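Local coordinates for protein 3-phosphoshikimate 1-carboxyvinyltransferase (Streptomyces sviceus, PDB 7M0O) that probably transfers the enolpyruvyl group of phosphoenolpyruvate to the 5-hydroxyl of shikimate-3-phosphate, the sixth step of chorismate biosynthesis, at residues 183-186 with 191-194; 14-19 with 86-91; 371-376 with 399-404. One frame throughout, in Å; residues are numbered along the deposited sequence.

Contact 1 of 3, residues 183-186 with 191-194; sequences YVEI and MRAF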
# COMPACT_ATOMS: atom_id res chain seq x y z
N TYR A 183 8.72 -0.28 1.95
CA TYR A 183 7.82 0.66 2.62
C TYR A 183 8.56 1.91 3.05
O TYR A 183 8.07 3.04 2.88
CB TYR A 183 7.17 -0.03 3.82
CG TYR A 183 5.96 0.65 4.41
CD1 TYR A 183 4.67 0.28 4.03
CD2 TYR A 183 6.10 1.64 5.37
CE1 TYR A 183 3.56 0.90 4.59
CE2 TYR A 183 5.00 2.27 5.93
CZ TYR A 183 3.73 1.90 5.53
OH TYR A 183 2.65 2.52 6.09
N VAL A 184 9.78 1.75 3.57
CA VAL A 184 10.50 2.94 4.00
C VAL A 184 10.94 3.78 2.81
O VAL A 184 10.92 5.02 2.88
CB VAL A 184 11.68 2.57 4.93
CG1 VAL A 184 11.25 1.52 5.94
CG2 VAL A 184 12.89 2.11 4.13
N GLU A 185 11.29 3.16 1.67
CA GLU A 185 11.72 3.99 0.55
C GLU A 185 10.57 4.82 -0.01
O GLU A 185 10.80 5.94 -0.48
CB GLU A 185 12.34 3.14 -0.57
CG GLU A 185 13.08 3.97 -1.64
CD GLU A 185 13.65 5.30 -1.12
OE1 GLU A 185 13.23 6.37 -1.63
OE2 GLU A 185 14.54 5.27 -0.24
N ILE A 186 9.35 4.28 0.01
CA ILE A 186 8.18 5.07 -0.41
C ILE A 186 7.97 6.26 0.52
O ILE A 186 7.67 7.37 0.07
CB ILE A 186 6.93 4.17 -0.48
CG1 ILE A 186 7.11 3.12 -1.58
CG2 ILE A 186 5.64 5.00 -0.70
CD1 ILE A 186 6.06 2.06 -1.54
N MET A 191 8.23 12.20 1.32
CA MET A 191 8.77 13.34 2.06
C MET A 191 9.57 14.25 1.14
O MET A 191 9.53 15.48 1.28
CB MET A 191 9.60 12.85 3.24
CG MET A 191 8.78 12.14 4.36
SD MET A 191 9.78 11.39 5.66
CE MET A 191 10.50 12.86 6.41
N ARG A 192 10.29 13.68 0.15
CA ARG A 192 11.03 14.50 -0.81
C ARG A 192 10.09 15.32 -1.67
O ARG A 192 10.38 16.49 -1.96
CB ARG A 192 11.94 13.62 -1.68
CG ARG A 192 13.20 13.12 -1.00
CD ARG A 192 14.21 12.53 -1.99
NE ARG A 192 13.79 11.22 -2.48
CZ ARG A 192 14.10 10.07 -1.90
NH1 ARG A 192 14.83 10.05 -0.79
NH2 ARG A 192 13.67 8.92 -2.43
N ALA A 193 8.95 14.75 -2.07
CA ALA A 193 7.96 15.51 -2.83
C ALA A 193 7.40 16.67 -2.02
O ALA A 193 6.95 17.66 -2.60
CB ALA A 193 6.83 14.60 -3.30
N PHE A 194 7.45 16.58 -0.69
CA PHE A 194 7.03 17.66 0.18
C PHE A 194 8.23 18.43 0.75
O PHE A 194 8.11 19.09 1.79
CB PHE A 194 6.14 17.09 1.30
CG PHE A 194 4.73 16.79 0.84
CD1 PHE A 194 3.70 17.71 1.07
CD2 PHE A 194 4.44 15.62 0.18
CE1 PHE A 194 2.40 17.45 0.64
CE2 PHE A 194 3.14 15.34 -0.25
CZ PHE A 194 2.12 16.25 -0.02
O HOH W 1 16.16 7.19 -0.34

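Contact 2 of 3, residues 14-19 with 86-91; sequences ALFLAA and PTLAAA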
# COMPACT_ATOMS: atom_id res chain seq x y z
N ALA A 14 0.13 10.52 2.52
CA ALA A 14 -0.16 11.80 1.88
C ALA A 14 -1.07 12.68 2.73
O ALA A 14 -0.95 13.91 2.70
CB ALA A 14 -0.79 11.58 0.51
N LEU A 15 -2.02 12.06 3.45
CA LEU A 15 -2.91 12.83 4.33
C LEU A 15 -2.14 13.48 5.47
O LEU A 15 -2.41 14.63 5.83
CB LEU A 15 -4.01 11.92 4.89
CG LEU A 15 -5.14 11.56 3.94
CD1 LEU A 15 -6.03 10.48 4.55
CD2 LEU A 15 -5.95 12.78 3.64
N PHE A 16 -1.19 12.74 6.05
CA PHE A 16 -0.32 13.32 7.07
C PHE A 16 0.45 14.50 6.52
O PHE A 16 0.50 15.57 7.14
CB PHE A 16 0.63 12.24 7.59
CG PHE A 16 1.51 12.68 8.75
CD1 PHE A 16 2.52 13.62 8.56
CD2 PHE A 16 1.34 12.13 10.02
CE1 PHE A 16 3.34 14.03 9.62
CE2 PHE A 16 2.17 12.54 11.09
CZ PHE A 16 3.16 13.48 10.88
N LEU A 17 1.11 14.31 5.38
CA LEU A 17 1.92 15.38 4.80
C LEU A 17 1.08 16.60 4.44
O LEU A 17 1.50 17.74 4.67
CB LEU A 17 2.66 14.83 3.58
CG LEU A 17 3.69 13.76 3.95
CD1 LEU A 17 4.09 12.89 2.77
CD2 LEU A 17 4.93 14.46 4.51
N ALA A 18 -0.13 16.38 3.90
CA ALA A 18 -1.02 17.49 3.56
C ALA A 18 -1.42 18.27 4.80
O ALA A 18 -1.54 19.50 4.76
CB ALA A 18 -2.27 16.99 2.84
N ALA A 19 -1.66 17.57 5.91
CA ALA A 19 -1.99 18.24 7.16
C ALA A 19 -0.83 19.05 7.72
O ALA A 19 -1.04 20.11 8.31
CB ALA A 19 -2.43 17.20 8.19
N PRO A 86 -2.61 10.84 16.48
CA PRO A 86 -1.89 11.18 17.72
C PRO A 86 -0.50 11.71 17.47
O PRO A 86 -0.02 12.56 18.23
CB PRO A 86 -1.84 9.84 18.46
CG PRO A 86 -3.06 9.09 17.95
CD PRO A 86 -3.12 9.46 16.50
N THR A 87 0.15 11.24 16.41
CA THR A 87 1.49 11.73 16.07
C THR A 87 1.44 13.20 15.65
O THR A 87 2.24 14.02 16.13
CB THR A 87 2.09 10.88 14.95
OG1 THR A 87 2.19 9.52 15.36
CG2 THR A 87 3.48 11.42 14.54
N LEU A 88 0.55 13.54 14.72
CA LEU A 88 0.35 14.93 14.33
C LEU A 88 0.03 15.81 15.53
O LEU A 88 0.56 16.92 15.68
CB LEU A 88 -0.80 15.03 13.33
CG LEU A 88 -0.46 14.78 11.88
CD1 LEU A 88 -1.77 14.54 11.11
CD2 LEU A 88 0.30 15.98 11.31
N ALA A 89 -0.88 15.35 16.39
CA ALA A 89 -1.26 16.15 17.54
C ALA A 89 -0.09 16.33 18.49
O ALA A 89 0.08 17.42 19.06
CB ALA A 89 -2.45 15.51 18.26
N ALA A 90 0.72 15.29 18.68
CA ALA A 90 1.86 15.38 19.60
C ALA A 90 2.83 16.48 19.20
O ALA A 90 3.50 17.06 20.07
CB ALA A 90 2.60 14.05 19.67
N ALA A 91 2.93 16.77 17.90
CA ALA A 91 3.81 17.84 17.46
C ALA A 91 3.21 19.22 17.66
O ALA A 91 3.92 20.21 17.51
CB ALA A 91 4.16 17.66 15.99

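Contact 3 of 3, residues 371-376 with 399-404; sequences SFAVTG and EAFAEL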
# COMPACT_ATOMS: atom_id res chain seq x y z
N SER A 371 -5.74 -13.54 -9.13
CA SER A 371 -4.90 -14.07 -10.20
C SER A 371 -5.66 -15.06 -11.07
O SER A 371 -5.61 -14.95 -12.30
CB SER A 371 -3.65 -14.73 -9.62
OG SER A 371 -2.82 -13.78 -9.01
N PHE A 372 -6.36 -16.03 -10.47
CA PHE A 372 -7.04 -17.04 -11.27
C PHE A 372 -8.32 -16.53 -11.90
O PHE A 372 -8.83 -17.16 -12.85
CB PHE A 372 -7.29 -18.31 -10.44
CG PHE A 372 -6.03 -19.12 -10.22
CD1 PHE A 372 -5.53 -19.94 -11.23
CD2 PHE A 372 -5.31 -18.99 -9.05
CE1 PHE A 372 -4.35 -20.64 -11.05
CE2 PHE A 372 -4.12 -19.70 -8.86
CZ PHE A 372 -3.64 -20.53 -9.86
N ALA A 373 -8.82 -15.37 -11.46
CA ALA A 373 -9.84 -14.69 -12.24
C ALA A 373 -9.33 -14.37 -13.64
O ALA A 373 -10.09 -14.44 -14.61
CB ALA A 373 -10.29 -13.41 -11.53
N VAL A 374 -8.05 -13.99 -13.77
CA VAL A 374 -7.53 -13.72 -15.10
C VAL A 374 -7.53 -14.99 -15.95
O VAL A 374 -7.86 -14.96 -17.14
CB VAL A 374 -6.11 -13.10 -15.02
CG1 VAL A 374 -5.65 -12.75 -16.42
CG2 VAL A 374 -6.11 -11.86 -14.14
N THR A 375 -7.16 -16.13 -15.35
CA THR A 375 -7.20 -17.40 -16.06
C THR A 375 -8.59 -17.66 -16.62
O THR A 375 -8.73 -18.24 -17.71
CB THR A 375 -6.80 -18.54 -15.13
OG1 THR A 375 -5.59 -18.21 -14.44
CG2 THR A 375 -6.61 -19.82 -15.91
N GLY A 376 -9.62 -17.25 -15.88
CA GLY A 376 -11.00 -17.49 -16.30
C GLY A 376 -11.45 -16.73 -17.54
O GLY A 376 -12.50 -17.07 -18.10
N GLU A 399 -16.54 -6.47 -9.45
CA GLU A 399 -17.26 -5.56 -10.34
C GLU A 399 -16.34 -5.00 -11.41
O GLU A 399 -16.66 -5.02 -12.60
CB GLU A 399 -17.89 -4.42 -9.52
CG GLU A 399 -18.86 -4.91 -8.48
CD GLU A 399 -18.95 -3.99 -7.26
OE1 GLU A 399 -18.45 -2.84 -7.32
OE2 GLU A 399 -19.53 -4.42 -6.25
N ALA A 400 -15.16 -4.52 -10.99
CA ALA A 400 -14.20 -3.95 -11.93
C ALA A 400 -13.75 -4.97 -12.96
O ALA A 400 -13.59 -4.64 -14.14
CB ALA A 400 -12.98 -3.41 -11.18
N PHE A 401 -13.51 -6.21 -12.53
CA PHE A 401 -13.03 -7.22 -13.47
C PHE A 401 -14.15 -7.64 -14.42
O PHE A 401 -13.89 -7.88 -15.61
CB PHE A 401 -12.46 -8.43 -12.72
CG PHE A 401 -11.54 -9.27 -13.55
CD1 PHE A 401 -10.25 -8.84 -13.82
CD2 PHE A 401 -11.96 -10.48 -14.10
CE1 PHE A 401 -9.38 -9.60 -14.59
CE2 PHE A 401 -11.11 -11.25 -14.88
CZ PHE A 401 -9.82 -10.81 -15.13
N ALA A 402 -15.39 -7.69 -13.93
CA ALA A 402 -16.51 -7.96 -14.81
C ALA A 402 -16.61 -6.90 -15.90
O ALA A 402 -16.89 -7.22 -17.06
CB ALA A 402 -17.81 -8.02 -13.99
N GLU A 403 -16.36 -5.63 -15.54
CA GLU A 403 -16.39 -4.54 -16.51
C GLU A 403 -15.28 -4.68 -17.54
O GLU A 403 -15.49 -4.45 -18.73
CB GLU A 403 -16.28 -3.21 -15.78
CG GLU A 403 -16.38 -1.99 -16.68
CD GLU A 403 -16.35 -0.68 -15.90
OE1 GLU A 403 -15.65 -0.59 -14.87
OE2 GLU A 403 -17.05 0.27 -16.32
N LEU A 404 -14.08 -5.07 -17.09
CA LEU A 404 -13.00 -5.34 -18.03
C LEU A 404 -13.39 -6.45 -19.00
O LEU A 404 -13.15 -6.35 -20.21
CB LEU A 404 -11.72 -5.69 -17.26
CG LEU A 404 -10.49 -6.08 -18.11
CD1 LEU A 404 -9.97 -4.88 -18.86
CD2 LEU A 404 -9.42 -6.67 -17.24

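Contact 1 of 3, residues 183-186 with 191-194
Glu185 and Arg192 form an i to i+7 salt bridge along the surface of a single helix, 182-193, with two helical turns between them. The one direct bond runs from Arg192 NH2 to Glu185 OE1, at 2.7 Å. It is short but bent, with an N-H...O angle of 142°, and the donor meets the oxygen nearly on the line of its C-O bond. The carboxylate lies at the edge of the guanidinium, and the two planes are only 11° apart, so the flat groups meet nearly in one plane without stacking. The pairing is one-point, and a water completes it: the water donates to Glu185 OE2 at 2.5 Å and accepts from Arg192 NH1 at 3.2 Å. Each carboxylate oxygen therefore has a partner, and the water link probably helps to restrain the turn of both groups. Glu185 leaves its backbone pointing away from 191-194. The chain returns through a bend at chi2 (27°, far from a staggered value), which swings the carboxylate up the helix. Arg192 starts out in the direction of its partner and folds at its third torsion, reaching back toward the N-terminal end. On other sides of the helix, Val184 and Met191 pack on helix 155-163, while Ile186 touches helix 8-20 and Tyr183 makes a cation-pi contact with Arg13, predicted to bind shikimate-3-phosphate. The bridge thus lies on the exposed flank of a helix that otherwise leans on helices 155-163 and 8-20.

Contact 2 of 3, residues 14-19 with 86-91
Leu88 presses onto one face of the Phe16 ring, and this is the tight part of the contact. Its CD2 methyl stands 3.8 Å from the centroid of the Phe16 ring and 11° off the normal, a CH-pi contact over the centre. Leu88 CG comes closer still to a single ring atom, 3.5 Å from Phe16 CE2. Phe16 turns its ring beside its own carbonyl carbon (chi1 -175°), which carries it toward helix 79-90; the axes of the short segments approach to 11.1 Å and cross at -19°. The looser part lies at the margins, which are also buried: Thr87 CG2 touches the ring edge at 3.9 Å from Phe16 CE2, and Ala19 CB meets Leu88 CD1 at 4.0 Å. Thr87 OG1 is satisfied within its own helix by Arg83 O. Replacing Phe16 with an alanine removes the face beneath Leu88 CD2, and the two helices would probably lose most of their contact here, leaving a gap beside Leu88. Leu162 and Leu163 of helix 155-163 pack on Phe16 and Thr87 respectively. The pair thus belongs to the near-parallel internal helices of an EPSP synthase domain, with Leu15 meeting strand 24-28 and Ala89 meeting strand 95-99.

Contact 3 of 3, residues 371-376 with 399-404
Ala373 O is approached from two directions: Gly376 N gives it a weak backbone bond of 3.1 Å, and Phe401 CE2 of the other helix comes to 3.4 Å. The first belongs to the backbone of 371-376 itself, where Gly376 N also bonds to Phe372 O. The second is a contact of an aromatic carbon with a carbonyl oxygen, and no hydrogen bond crosses between the segments. Phe401 supplies the whole interface from its side. A chi1 of -160° swings its ring out from helix 397-406 toward the backbone of Ala373 and Val374. Ala373 CB lies over one face, 4.1 Å from Phe401 CE2 and displaced toward the rim. At the far end of the ring, Phe401 CZ meets Val374 CA at 3.7 Å. The Val374 side chain crosses Phe401 at about a right angle, and its CG2 methyl reaches Phe401 CZ at 4.0 Å. One face of the ring thus takes the Ala373 methyl, while the Ala373 carbonyl oxygen and Val374 meet its outer end. These contacts bury 123 Å² in total, a modest area consistent with one ring bridging segments whose nearest CA atoms, those of Ala373 and Phe401, are 8.2 Å apart. Phe397 and Leu377 also meet the Phe401 ring. Helix 366-375, which carries Arg367, predicted to bind phosphoenolpyruvate, is joined to helix 297-303 through Val374 on Ile303 and a hydrogen bond between Thr375 OG1 and Ala302 O. Helix 397-406 also packs on helix 223-235, where Ala400 and Leu404 touch Phe229.

How the contacts relate
Along the chain the contacts follow one another without overlap: contact 2 closes first, contact 1 next, contact 3 last. Contacts 1 and 2 are neighbours, with centres about 15 Å apart, and they touch where Phe194 CD2 packs on Leu17 CD1 at 3.8 Å; both also adjoin helix 155-163. Contact 3 lies on the opposite side of the chain's centre, about 32 Å from contact 1 and about 37 Å from contact 2 between centres, and touches neither. This separation fits the two-domain architecture of EPSP synthases, whose active site lies in the cleft between domains: contacts 1 and 2 belong to one lobe and contact 3 to the other.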